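2-polyprenyl-6-methoxyphenol hydroxylase-like FAD-dependent oxidoreductase (Streptomyces sp. NRRL 11266, PDB 6UI5) binds flavin-adenine dinucleotide and is probably an FAD-dependent oxidoreductase with a Rossmann-type FAD-binding domain. Local coordinates at residues M44-G49 with H93-S98; V73-L78 with I342-A347; L80-V85 with F374-V379; V184-E189 with K254-H259. One frame throughout, in Å; residues are numbered along the deposited sequence.

Contact 1 (M44-G49 with H93-S98); sequences MAINAG and HMVLQS
His93 and Ile46 pair backbone to backbone, and they do so twice. The amide of Ile46 reaches the carbonyl of His93 (N to O, 3.0 Å), and the amide of His93 returns to the carbonyl of Ile46 (N to O, 3.1 Å). Both donors sit nearly on the line of the C=O they meet, and the result is a single antiparallel hydrogen-bonded bridge between these two segments. The imidazole of His93 turns off elsewhere, its ND1 bonded to the carbonyl of Pro91. Met94 is the centre of an inverse gamma turn, which swings the chain over Met44: CA of Met94 lies 3.3 Å from Met44 O in a CA-H...O contact. Bends at chi2 (-83°) and chi3 (98°) fold its thioether back, so that CE of Met94 comes to rest 3.5 Å from CB of Ala45. Val95 meets Ile46 at an oblique angle, its CB 3.7 Å from CG1 of Ile46. One water joins the two backbones here, its oxygen lying 2.6 Å from Val95 O and also near Ala45 O. Leu96 then takes the N-cap position of helix 97-110 and passes close to the backbone of Met44. Gln97 opens that helix, touching the flavin-adenine dinucleotide while its OE1 accepts from the amide of Ala43. Two loops, each running into a helix, are thus clasped beside the cofactor: helix 48-55, N-capped by Asn47, follows one and helix 97-110 the other, with Gln97 lining the FAD pocket of this Rossmann-type domain.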
loop_
_atom_site.group_PDB
_atom_site.type_symbol
_atom_site.label_atom_id
_atom_site.label_comp_id
_atom_site.label_asym_id
_atom_site.label_seq_id
_atom_site.Cartn_x
_atom_site.Cartn_y
_atom_site.Cartn_z
ATOM N N MET A 44 22.655 9.206 -13.440
ATOM C CA MET A 44 23.796 8.313 -13.341
ATOM C C MET A 44 23.441 6.849 -13.561
ATOM O O MET A 44 24.321 5.989 -13.459
ATOM C CB MET A 44 24.465 8.468 -11.976
ATOM C CG MET A 44 24.998 9.865 -11.711
ATOM S SD MET A 44 26.182 9.845 -10.347
ATOM C CE MET A 44 25.360 8.674 -9.247
ATOM N N ALA A 45 22.190 6.538 -13.878
ATOM C CA ALA A 45 21.724 5.162 -13.816
ATOM C C ALA A 45 20.770 4.884 -14.964
ATOM O O ALA A 45 20.112 5.777 -15.504
ATOM C CB ALA A 45 21.018 4.853 -12.486
ATOM N N ILE A 46 20.699 3.610 -15.309
ATOM C CA ILE A 46 19.835 3.089 -16.357
ATOM C C ILE A 46 19.296 1.786 -15.809
ATOM O O ILE A 46 20.087 0.925 -15.395
ATOM C CB ILE A 46 20.610 2.848 -17.660
ATOM C CG1 ILE A 46 21.102 4.169 -18.237
ATOM C CG2 ILE A 46 19.780 2.073 -18.643
ATOM C CD1 ILE A 46 20.158 4.794 -19.204
ATOM N N ASN A 47 17.971 1.646 -15.751
ATOM C CA ASN A 47 17.402 0.438 -15.149
ATOM C C ASN A 47 17.216 -0.674 -16.188
ATOM O O ASN A 47 17.488 -0.502 -17.386
ATOM C CB ASN A 47 16.085 0.750 -14.443
ATOM C CG ASN A 47 14.993 1.208 -15.393
ATOM O OD1 ASN A 47 15.019 0.939 -16.614
ATOM N ND2 ASN A 47 14.010 1.907 -14.835
ATOM N N ALA A 48 16.712 -1.832 -15.727
ATOM C CA ALA A 48 16.672 -3.019 -16.590
ATOM C C ALA A 48 15.725 -2.846 -17.776
ATOM O O ALA A 48 16.023 -3.299 -18.885
ATOM C CB ALA A 48 16.282 -4.243 -15.783
ATOM N N GLY A 49 14.586 -2.182 -17.571
ATOM C CA GLY A 49 13.664 -1.984 -18.681
ATOM C C GLY A 49 14.221 -1.061 -19.750
ATOM O O GLY A 49 13.979 -1.262 -20.950
ATOM N N HIS A 93 22.505 -0.643 -14.370
ATOM C CA HIS A 93 23.878 -0.279 -14.683
ATOM C C HIS A 93 24.097 1.228 -14.514
ATOM O O HIS A 93 23.208 2.040 -14.791
ATOM C CB HIS A 93 24.243 -0.705 -16.104
ATOM C CG HIS A 93 24.520 -2.170 -16.254
ATOM N ND1 HIS A 93 23.560 -3.135 -16.038
ATOM C CD2 HIS A 93 25.639 -2.830 -16.640
ATOM C CE1 HIS A 93 24.082 -4.328 -16.267
ATOM N NE2 HIS A 93 25.342 -4.170 -16.631
ATOM N N MET A 94 25.295 1.604 -14.068
ATOM C CA MET A 94 25.591 3.002 -13.743
ATOM C C MET A 94 26.148 3.674 -14.991
ATOM O O MET A 94 27.355 3.795 -15.195
ATOM C CB MET A 94 26.548 3.076 -12.564
ATOM C CG MET A 94 26.001 2.392 -11.306
ATOM S SD MET A 94 24.872 3.343 -10.267
ATOM C CE MET A 94 23.282 2.767 -10.815
ATOM N N VAL A 95 25.230 4.085 -15.859
ATOM C CA VAL A 95 25.554 4.738 -17.115
ATOM C C VAL A 95 25.208 6.206 -16.964
ATOM O O VAL A 95 24.182 6.557 -16.376
ATOM C CB VAL A 95 24.804 4.128 -18.312
ATOM C CG1 VAL A 95 25.320 4.746 -19.594
ATOM C CG2 VAL A 95 24.969 2.601 -18.340
ATOM N N LEU A 96 26.070 7.063 -17.476
ATOM C CA LEU A 96 25.899 8.485 -17.291
ATOM C C LEU A 96 25.035 9.023 -18.419
ATOM O O LEU A 96 25.277 8.719 -19.593
ATOM C CB LEU A 96 27.258 9.180 -17.241
ATOM C CG LEU A 96 28.183 8.528 -16.193
ATOM C CD1 LEU A 96 28.966 7.279 -16.705
ATOM C CD2 LEU A 96 29.124 9.536 -15.524
ATOM N N GLN A 97 24.000 9.776 -18.051
ATOM C CA GLN A 97 23.078 10.359 -19.016
ATOM C C GLN A 97 23.783 10.960 -20.229
ATOM O O GLN A 97 23.364 10.716 -21.363
ATOM C CB GLN A 97 22.205 11.412 -18.338
ATOM C CG GLN A 97 21.038 11.870 -19.196
ATOM C CD GLN A 97 20.113 12.815 -18.467
ATOM O OE1 GLN A 97 20.099 12.860 -17.232
ATOM N NE2 GLN A 97 19.352 13.607 -19.233
ATOM N N SER A 98 24.859 11.726 -20.030
ATOM C CA SER A 98 25.478 12.336 -21.195
ATOM C C SER A 98 26.098 11.284 -22.101
ATOM O O SER A 98 26.160 11.482 -23.325
ATOM C CB SER A 98 26.525 13.374 -20.777
ATOM O OG SER A 98 27.635 12.759 -20.149
HETATM O O HOH W 1 22.029 7.950 -16.817
#

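Contact 2 (V73-L78 with I342-A347)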
loop_
_atom_site.group_PDB
_atom_site.type_symbol
_atom_site.label_atom_id
_atom_site.label_comp_id
_atom_site.label_asym_id
_atom_site.label_seq_id
_atom_site.Cartn_x
_atom_site.Cartn_y
_atom_site.Cartn_z
ATOM N N VAL A 73 17.001 -3.383 -5.974
ATOM C CA VAL A 73 15.933 -2.510 -6.436
ATOM C C VAL A 73 15.193 -2.040 -5.199
ATOM O O VAL A 73 14.618 -2.860 -4.471
ATOM C CB VAL A 73 14.979 -3.245 -7.393
ATOM C CG1 VAL A 73 13.755 -2.408 -7.626
ATOM C CG2 VAL A 73 15.681 -3.616 -8.725
ATOM N N ARG A 74 15.192 -0.732 -4.954
ATOM C CA ARG A 74 14.643 -0.189 -3.723
ATOM C C ARG A 74 13.279 0.448 -3.976
ATOM O O ARG A 74 12.961 0.846 -5.092
ATOM C CB ARG A 74 15.611 0.829 -3.095
ATOM C CG ARG A 74 17.009 0.257 -2.815
ATOM C CD ARG A 74 17.577 0.640 -1.437
ATOM N NE ARG A 74 18.567 -0.337 -0.957
ATOM C CZ ARG A 74 18.359 -1.217 0.030
ATOM N NH1 ARG A 74 17.196 -1.242 0.678
ATOM N NH2 ARG A 74 19.322 -2.069 0.382
ATOM N N PHE A 75 12.456 0.506 -2.936
ATOM C CA PHE A 75 11.216 1.283 -2.923
ATOM C C PHE A 75 11.364 2.283 -1.791
ATOM O O PHE A 75 11.426 1.893 -0.618
ATOM C CB PHE A 75 9.983 0.393 -2.711
ATOM C CG PHE A 75 8.658 1.076 -3.032
ATOM C CD1 PHE A 75 8.286 1.328 -4.363
ATOM C CD2 PHE A 75 7.773 1.419 -2.023
ATOM C CE1 PHE A 75 7.064 1.944 -4.674
ATOM C CE2 PHE A 75 6.541 2.038 -2.313
ATOM C CZ PHE A 75 6.188 2.298 -3.643
ATOM N N ALA A 76 11.409 3.564 -2.129
ATOM C CA ALA A 76 12.014 4.504 -1.197
ATOM C C ALA A 76 13.351 3.905 -0.777
ATOM O O ALA A 76 14.243 3.733 -1.613
ATOM C CB ALA A 76 11.104 4.770 0.013
ATOM N N ASP A 77 13.471 3.516 0.493
ATOM C CA ASP A 77 14.700 2.930 1.016
ATOM C C ASP A 77 14.498 1.496 1.481
ATOM O O ASP A 77 15.356 0.959 2.192
ATOM C CB ASP A 77 15.258 3.786 2.159
ATOM C CG ASP A 77 14.327 3.840 3.351
ATOM O OD1 ASP A 77 13.335 4.597 3.296
ATOM O OD2 ASP A 77 14.586 3.122 4.340
ATOM N N LEU A 78 13.389 0.869 1.104
ATOM C CA LEU A 78 13.154 -0.541 1.379
ATOM C C LEU A 78 13.628 -1.393 0.205
ATOM O O LEU A 78 13.778 -0.914 -0.919
ATOM C CB LEU A 78 11.672 -0.811 1.628
ATOM C CG LEU A 78 11.031 0.019 2.732
ATOM C CD1 LEU A 78 9.605 -0.468 3.022
ATOM C CD2 LEU A 78 11.900 -0.008 3.985
ATOM N N ILE A 342 6.098 6.787 -7.596
ATOM C CA ILE A 342 7.050 7.779 -7.078
ATOM C C ILE A 342 6.434 8.503 -5.891
ATOM O O ILE A 342 7.003 8.534 -4.795
ATOM C CB ILE A 342 7.485 8.778 -8.168
ATOM C CG1 ILE A 342 8.181 8.086 -9.351
ATOM C CG2 ILE A 342 8.381 9.893 -7.568
ATOM C CD1 ILE A 342 9.475 7.470 -9.022
ATOM N N GLN A 343 5.236 9.061 -6.082
ATOM C CA GLN A 343 4.575 9.749 -4.977
ATOM C C GLN A 343 4.426 8.812 -3.780
ATOM O O GLN A 343 4.631 9.223 -2.624
ATOM C CB GLN A 343 3.211 10.276 -5.433
ATOM C CG GLN A 343 3.254 11.474 -6.373
ATOM C CD GLN A 343 3.918 12.713 -5.763
ATOM O OE1 GLN A 343 5.141 12.764 -5.553
ATOM N NE2 GLN A 343 3.094 13.716 -5.458
ATOM N N ALA A 344 4.117 7.527 -4.047
ATOM C CA ALA A 344 4.006 6.554 -2.965
ATOM C C ALA A 344 5.343 6.359 -2.273
ATOM O O ALA A 344 5.397 6.274 -1.047
ATOM C CB ALA A 344 3.482 5.204 -3.479
ATOM N N GLN A 345 6.433 6.293 -3.035
ATOM C CA GLN A 345 7.752 6.261 -2.405
ATOM C C GLN A 345 7.978 7.497 -1.540
ATOM O O GLN A 345 8.489 7.383 -0.419
ATOM C CB GLN A 345 8.860 6.119 -3.458
ATOM C CG GLN A 345 9.003 4.676 -3.997
ATOM C CD GLN A 345 10.136 4.527 -5.013
ATOM O OE1 GLN A 345 11.317 4.694 -4.671
ATOM N NE2 GLN A 345 9.780 4.233 -6.280
ATOM N N LEU A 346 7.582 8.685 -2.016
ATOM C CA LEU A 346 7.828 9.882 -1.204
ATOM C C LEU A 346 7.080 9.812 0.126
ATOM O O LEU A 346 7.570 10.317 1.146
ATOM C CB LEU A 346 7.438 11.153 -1.963
ATOM C CG LEU A 346 8.399 11.633 -3.056
ATOM C CD1 LEU A 346 7.978 12.999 -3.588
ATOM C CD2 LEU A 346 9.834 11.670 -2.546
ATOM N N ALA A 347 5.916 9.148 0.151
ATOM C CA ALA A 347 5.108 9.163 1.368
ATOM C C ALA A 347 5.670 8.267 2.453
ATOM O O ALA A 347 5.087 8.218 3.539
ATOM C CB ALA A 347 3.666 8.758 1.063
#
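Gln345 lays its aliphatic stem on the ring of Phe75 and hands its amide oxygen to the next residue. CG of Gln345 stands 3.5 Å from the ring centroid, only 15° off the normal, a CH-pi contact over the face. The amide beyond is inclined 33° to the ring, and OE1 of Gln345 accepts the backbone N-H of Ala76 at 2.8 Å. That donor approaches from above the carbonyl plane, with a C=O...N angle of 103°, so the bond is short without being aimed at a lone pair. On the ring's far end, CZ of Phe75 meets CB of Ala344 at 4.0 Å in an oblique approach. Two things put these groups in place. A type II' beta turn from Phe75 to Leu78, closed by mutual backbone bonds between those two residues, presents the Ala76 amide toward the helix. On the other side, the Gln345 chain is extended beyond CG, and its NE2 is held by the side-chain oxygens of Asn293 and Asn341, which fixes the flip of the amide and leaves OE1 for the turn. Asn293 also donates to Arg74 O, tying strand and helix through a second route. The turn joins strands 69-75 and 78-80 and abuts the last turns of helix 325-346, while Leu375 of helix 369-379, Met362 of helix 352-365 and Met361 of the second subunit also pack on Phe75.

Contact 3 (L80-V85 with F374-V379)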
loop_
_atom_site.group_PDB
_atom_site.type_symbol
_atom_site.label_atom_id
_atom_site.label_comp_id
_atom_site.label_asym_id
_atom_site.label_seq_id
_atom_site.Cartn_x
_atom_site.Cartn_y
_atom_site.Cartn_z
ATOM N N LEU A 80 13.176 -4.423 -2.547
ATOM C CA LEU A 80 12.173 -5.147 -3.323
ATOM C C LEU A 80 12.743 -6.478 -3.804
ATOM O O LEU A 80 13.823 -6.514 -4.407
ATOM C CB LEU A 80 11.692 -4.333 -4.522
ATOM C CG LEU A 80 10.947 -3.046 -4.224
ATOM C CD1 LEU A 80 10.731 -2.288 -5.519
ATOM C CD2 LEU A 80 9.632 -3.391 -3.600
ATOM N N ALA A 81 12.009 -7.568 -3.538
ATOM C CA ALA A 81 12.393 -8.920 -3.962
ATOM C C ALA A 81 12.367 -9.014 -5.490
ATOM O O ALA A 81 11.438 -9.540 -6.108
ATOM C CB ALA A 81 11.472 -9.964 -3.330
ATOM N N PHE A 82 13.414 -8.481 -6.116
ATOM C CA PHE A 82 13.451 -8.470 -7.572
ATOM C C PHE A 82 13.667 -9.865 -8.148
ATOM O O PHE A 82 13.298 -10.106 -9.302
ATOM C CB PHE A 82 14.539 -7.501 -8.056
ATOM C CG PHE A 82 14.613 -7.354 -9.566
ATOM C CD1 PHE A 82 13.650 -6.630 -10.263
ATOM C CD2 PHE A 82 15.653 -7.931 -10.285
ATOM C CE1 PHE A 82 13.731 -6.491 -11.660
ATOM C CE2 PHE A 82 15.739 -7.787 -11.677
ATOM C CZ PHE A 82 14.781 -7.071 -12.359
ATOM N N GLU A 83 14.244 -10.785 -7.368
ATOM C CA GLU A 83 14.432 -12.172 -7.790
ATOM C C GLU A 83 13.116 -12.890 -8.090
ATOM O O GLU A 83 13.142 -13.974 -8.683
ATOM C CB GLU A 83 15.208 -12.939 -6.708
ATOM C CG GLU A 83 14.496 -13.035 -5.349
ATOM C CD GLU A 83 14.829 -11.880 -4.405
ATOM O OE1 GLU A 83 15.576 -10.954 -4.808
ATOM O OE2 GLU A 83 14.339 -11.898 -3.252
ATOM N N LYS A 84 11.979 -12.327 -7.689
ATOM C CA LYS A 84 10.672 -12.905 -7.968
ATOM C C LYS A 84 10.112 -12.464 -9.318
ATOM O O LYS A 84 9.061 -12.953 -9.733
ATOM C CB LYS A 84 9.686 -12.544 -6.839
ATOM C CG LYS A 84 10.168 -12.913 -5.425
ATOM C CD LYS A 84 9.397 -14.084 -4.810
ATOM C CE LYS A 84 9.750 -15.438 -5.448
ATOM N NZ LYS A 84 8.805 -16.533 -5.026
ATOM N N VAL A 85 10.784 -11.568 -10.016
ATOM C CA VAL A 85 10.319 -11.116 -11.324
ATOM C C VAL A 85 10.648 -12.189 -12.356
ATOM O O VAL A 85 11.691 -12.845 -12.282
ATOM C CB VAL A 85 10.950 -9.749 -11.673
ATOM C CG1 VAL A 85 10.581 -9.296 -13.085
ATOM C CG2 VAL A 85 10.508 -8.705 -10.660
ATOM N N PHE A 374 4.901 -6.741 -8.693
ATOM C CA PHE A 374 4.240 -5.636 -9.373
ATOM C C PHE A 374 5.071 -4.361 -9.299
ATOM O O PHE A 374 5.349 -3.736 -10.331
ATOM C CB PHE A 374 2.861 -5.401 -8.779
ATOM C CG PHE A 374 2.238 -4.097 -9.196
ATOM C CD1 PHE A 374 1.665 -3.961 -10.449
ATOM C CD2 PHE A 374 2.175 -3.030 -8.315
ATOM C CE1 PHE A 374 1.075 -2.783 -10.829
ATOM C CE2 PHE A 374 1.574 -1.847 -8.684
ATOM C CZ PHE A 374 1.020 -1.724 -9.947
ATOM N N LEU A 375 5.502 -3.985 -8.078
ATOM C CA LEU A 375 6.299 -2.765 -7.877
ATOM C C LEU A 375 7.670 -2.861 -8.532
ATOM O O LEU A 375 8.089 -1.929 -9.220
ATOM C CB LEU A 375 6.460 -2.470 -6.391
ATOM C CG LEU A 375 5.185 -2.066 -5.647
ATOM C CD1 LEU A 375 5.476 -1.882 -4.164
ATOM C CD2 LEU A 375 4.576 -0.795 -6.245
ATOM N N ALA A 376 8.366 -3.990 -8.356
ATOM C CA ALA A 376 9.677 -4.170 -8.980
ATOM C C ALA A 376 9.600 -4.065 -10.495
ATOM O O ALA A 376 10.527 -3.561 -11.143
ATOM C CB ALA A 376 10.283 -5.518 -8.591
ATOM N N GLU A 377 8.526 -4.566 -11.082
ATOM C CA GLU A 377 8.378 -4.474 -12.529
ATOM C C GLU A 377 8.242 -3.031 -12.967
ATOM O O GLU A 377 8.832 -2.622 -13.979
ATOM C CB GLU A 377 7.148 -5.254 -12.986
ATOM C CG GLU A 377 7.330 -6.747 -12.935
ATOM C CD GLU A 377 6.220 -7.450 -13.675
ATOM O OE1 GLU A 377 6.509 -8.528 -14.236
ATOM O OE2 GLU A 377 5.066 -6.914 -13.721
ATOM N N ILE A 378 7.444 -2.260 -12.235
ATOM C CA ILE A 378 7.134 -0.900 -12.650
ATOM C C ILE A 378 8.338 0.026 -12.436
ATOM O O ILE A 378 8.792 0.689 -13.371
ATOM C CB ILE A 378 5.873 -0.445 -11.909
ATOM C CG1 ILE A 378 4.693 -0.998 -12.666
ATOM C CG2 ILE A 378 5.770 1.061 -11.795
ATOM C CD1 ILE A 378 3.460 -0.852 -11.933
ATOM N N VAL A 379 8.928 0.014 -11.236
ATOM C CA VAL A 379 10.073 0.883 -10.985
ATOM C C VAL A 379 11.274 0.495 -11.826
ATOM O O VAL A 379 12.174 1.318 -11.988
ATOM C CB VAL A 379 10.484 0.937 -9.484
ATOM C CG1 VAL A 379 9.255 1.059 -8.607
ATOM C CG2 VAL A 379 11.314 -0.266 -9.066
#
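Chi1 of -177° swings the ring of Phe82 to the side opposite its backbone N and brings its edge to CB of Ala376; in Val85 the same rotation (chi1 175°) sends CG1 to Glu377 and CG2 to Ala376. These residues belong to a short 3-10 turn, 82-84, and its exit, packed against helix 369-379 with the methyl of Ala376 between Phe82 and Val85. Ala376 CB lies near the plane of the Phe82 ring, 3.9 Å from CD1 of Phe82, and 3.8 Å from CG2 of Val85. Val85 itself sits over a face of that ring, toward its rim, so the three groups close on one another. No hydrogen bond crosses between the segments; the join is apolar. Before the turn, Leu80 points at the helix: its CD2 comes within 4.3 Å of Leu375 CB. Ala81 is the centre of an inverse gamma turn that redirects the chain after Leu80, and its N-H is taken by the side chain of Asn372, one turn back along the helix. Glu377 offers only its aliphatic part here. Its carboxylate is drawn away to Arg405 and Arg401, two salt bridges that would be expected to stabilise its negative charge. Leu375 also meets Met361 of the second subunit. Two further apolar contacts complete the fit: CG of Glu377 is 4.1 Å from CG1 of Val85, and CD1 of Leu80 is 4.1 Å from CG2 of Val379.

Contact 4 (V184-E189 with K254-H259); sequences VAINRE and KATEAH
A classic beta bulge marks the place where Ala185 faces both Thr256 and Glu257, as strand 176-185 ends and strand 257-271 begins in the curled antiparallel sheet. The amide of Ala185 gives a short bond to Glu257 O, 2.6 Å from N. Going back, Glu257 N reaches Ala185 O at 3.3 Å, straight at the hydrogen (170°) but from above the carbonyl plane, and the amide of Thr256 adds a weak bond to that same oxygen. The Ala185 carbonyl thus takes two donors, the pattern expected of a classic bulge. CB of Thr256 lies close to Ala185 O. Next to this pair, Val184 and Ala258 form a non-hydrogen-bonded pair. His259, with chi1 near -50°, brings its imidazole to Ala185, on the face opposite the side chains of Val184 and Ala258, NE2 of His259 lying 3.3 Å from CB of Ala185 in an oblique approach. Further out, Asn187 and Lys254 run side by side, their ends close but not bonded. On the sheet face of Val184 and Ala258, helix 238-249 brings Leu238 against both residues; strand 216-225 adjoins strand 176-185 on its other side, bonding to it through Met217.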
loop_
_atom_site.group_PDB
_atom_site.type_symbol
_atom_site.label_atom_id
_atom_site.label_comp_id
_atom_site.label_asym_id
_atom_site.label_seq_id
_atom_site.Cartn_x
_atom_site.Cartn_y
_atom_site.Cartn_z
ATOM N N VAL A 184 30.633 19.501 -9.433
ATOM C CA VAL A 184 31.706 20.343 -8.925
ATOM C C VAL A 184 33.039 19.718 -9.305
ATOM O O VAL A 184 33.171 18.498 -9.402
ATOM C CB VAL A 184 31.595 20.530 -7.394
ATOM C CG1 VAL A 184 30.226 21.053 -7.019
ATOM C CG2 VAL A 184 31.912 19.214 -6.676
ATOM N N ALA A 185 34.042 20.554 -9.540
ATOM C CA ALA A 185 35.406 20.071 -9.438
ATOM C C ALA A 185 35.875 20.238 -8.006
ATOM O O ALA A 185 35.547 21.213 -7.330
ATOM C CB ALA A 185 36.360 20.784 -10.384
ATOM N N ILE A 186 36.627 19.252 -7.546
ATOM C CA ILE A 186 36.901 19.094 -6.132
ATOM C C ILE A 186 37.819 17.890 -6.040
ATOM O O ILE A 186 37.641 16.907 -6.771
ATOM C CB ILE A 186 35.593 18.931 -5.322
ATOM C CG1 ILE A 186 35.828 19.222 -3.850
ATOM C CG2 ILE A 186 34.997 17.553 -5.485
ATOM C CD1 ILE A 186 36.566 20.467 -3.687
ATOM N N ASN A 187 38.850 17.987 -5.207
ATOM C CA ASN A 187 39.722 16.853 -4.948
ATOM C C ASN A 187 38.853 15.633 -4.639
ATOM O O ASN A 187 37.657 15.778 -4.367
ATOM C CB ASN A 187 40.676 17.224 -3.803
ATOM C CG ASN A 187 41.841 16.275 -3.667
ATOM O OD1 ASN A 187 41.998 15.339 -4.449
ATOM N ND2 ASN A 187 42.680 16.522 -2.668
ATOM N N ARG A 188 39.400 14.422 -4.680
ATOM C CA ARG A 188 38.625 13.259 -4.259
ATOM C C ARG A 188 39.163 12.667 -2.965
ATOM O O ARG A 188 38.466 12.677 -1.944
ATOM C CB ARG A 188 38.575 12.192 -5.364
ATOM C CG ARG A 188 37.813 10.920 -4.979
ATOM C CD ARG A 188 37.211 10.234 -6.206
ATOM N NE ARG A 188 37.207 8.774 -6.105
ATOM C CZ ARG A 188 37.755 7.954 -7.000
ATOM N NH1 ARG A 188 37.702 6.639 -6.815
ATOM N NH2 ARG A 188 38.347 8.442 -8.084
ATOM N N GLU A 189 40.402 12.169 -2.984
ATOM C CA GLU A 189 41.003 11.508 -1.832
ATOM C C GLU A 189 40.873 12.364 -0.582
ATOM O O GLU A 189 41.564 13.379 -0.431
ATOM C CB GLU A 189 42.473 11.169 -2.103
ATOM C CG GLU A 189 42.699 9.811 -2.776
ATOM C CD GLU A 189 42.890 8.669 -1.785
ATOM O OE1 GLU A 189 43.812 7.851 -1.990
ATOM O OE2 GLU A 189 42.124 8.589 -0.801
ATOM N N LYS A 254 35.148 21.106 0.325
ATOM C CA LYS A 254 36.329 21.945 0.123
ATOM C C LYS A 254 36.338 22.551 -1.280
ATOM O O LYS A 254 37.373 22.555 -1.955
ATOM C CB LYS A 254 37.596 21.117 0.384
ATOM C CG LYS A 254 38.886 21.894 0.641
ATOM C CD LYS A 254 40.059 20.927 0.823
ATOM C CE LYS A 254 40.334 20.148 -0.463
ATOM N NZ LYS A 254 41.099 18.886 -0.243
ATOM N N ALA A 255 35.216 23.154 -1.675
ATOM C CA ALA A 255 34.848 23.363 -3.075
ATOM C C ALA A 255 35.875 24.144 -3.896
ATOM O O ALA A 255 36.343 25.210 -3.484
ATOM C CB ALA A 255 33.511 24.084 -3.114
ATOM N N THR A 256 36.165 23.642 -5.103
ATOM C CA THR A 256 37.113 24.296 -5.996
ATOM C C THR A 256 36.426 25.095 -7.108
ATOM O O THR A 256 36.525 26.325 -7.133
ATOM C CB THR A 256 38.081 23.271 -6.596
ATOM O OG1 THR A 256 39.098 22.971 -5.626
ATOM C CG2 THR A 256 38.762 23.813 -7.853
ATOM N N GLU A 257 35.763 24.408 -8.032
ATOM C CA GLU A 257 35.146 25.051 -9.186
ATOM C C GLU A 257 33.867 24.296 -9.520
ATOM O O GLU A 257 33.733 23.105 -9.223
ATOM C CB GLU A 257 36.103 25.069 -10.384
ATOM C CG GLU A 257 35.947 26.283 -11.270
ATOM C CD GLU A 257 36.808 26.174 -12.509
ATOM O OE1 GLU A 257 37.172 25.042 -12.882
ATOM O OE2 GLU A 257 37.137 27.225 -13.100
ATOM N N ALA A 258 32.927 24.994 -10.154
ATOM C CA ALA A 258 31.644 24.408 -10.541
ATOM C C ALA A 258 31.528 24.397 -12.062
ATOM O O ALA A 258 31.564 25.462 -12.699
ATOM C CB ALA A 258 30.477 25.172 -9.920
ATOM N N HIS A 259 31.400 23.198 -12.646
ATOM C CA HIS A 259 31.231 23.102 -14.095
ATOM C C HIS A 259 29.817 23.493 -14.495
ATOM O O HIS A 259 29.607 24.231 -15.465
ATOM C CB HIS A 259 31.550 21.687 -14.575
ATOM C CG HIS A 259 32.851 21.161 -14.064
ATOM N ND1 HIS A 259 34.065 21.550 -14.591
ATOM C CD2 HIS A 259 33.135 20.298 -13.059
ATOM C CE1 HIS A 259 35.040 20.941 -13.939
ATOM N NE2 HIS A 259 34.502 20.174 -13.007
#

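Overall arrangement
Contacts 2 and 3 are buried and share one neighbourhood: strands 69-75 and 78-80 pair between them, Val73 packs on Val379, and both reach the second subunit. Their chemistry differs, however, since contact 2 turns on an amide oxygen accepting a backbone N-H, with a CH-pi contact beside it, whereas contact 3 is wholly apolar. Contact 1, partly buried and closest to the flavin, relies on a backbone bridge and a water; it meets contact 3 where Asn47 packs on Val379. Contact 4 stands apart on the surface, its centre about 23 Å from that of contact 1 and 37 Å from that of contact 3, and is the only one built on a sheet ladder.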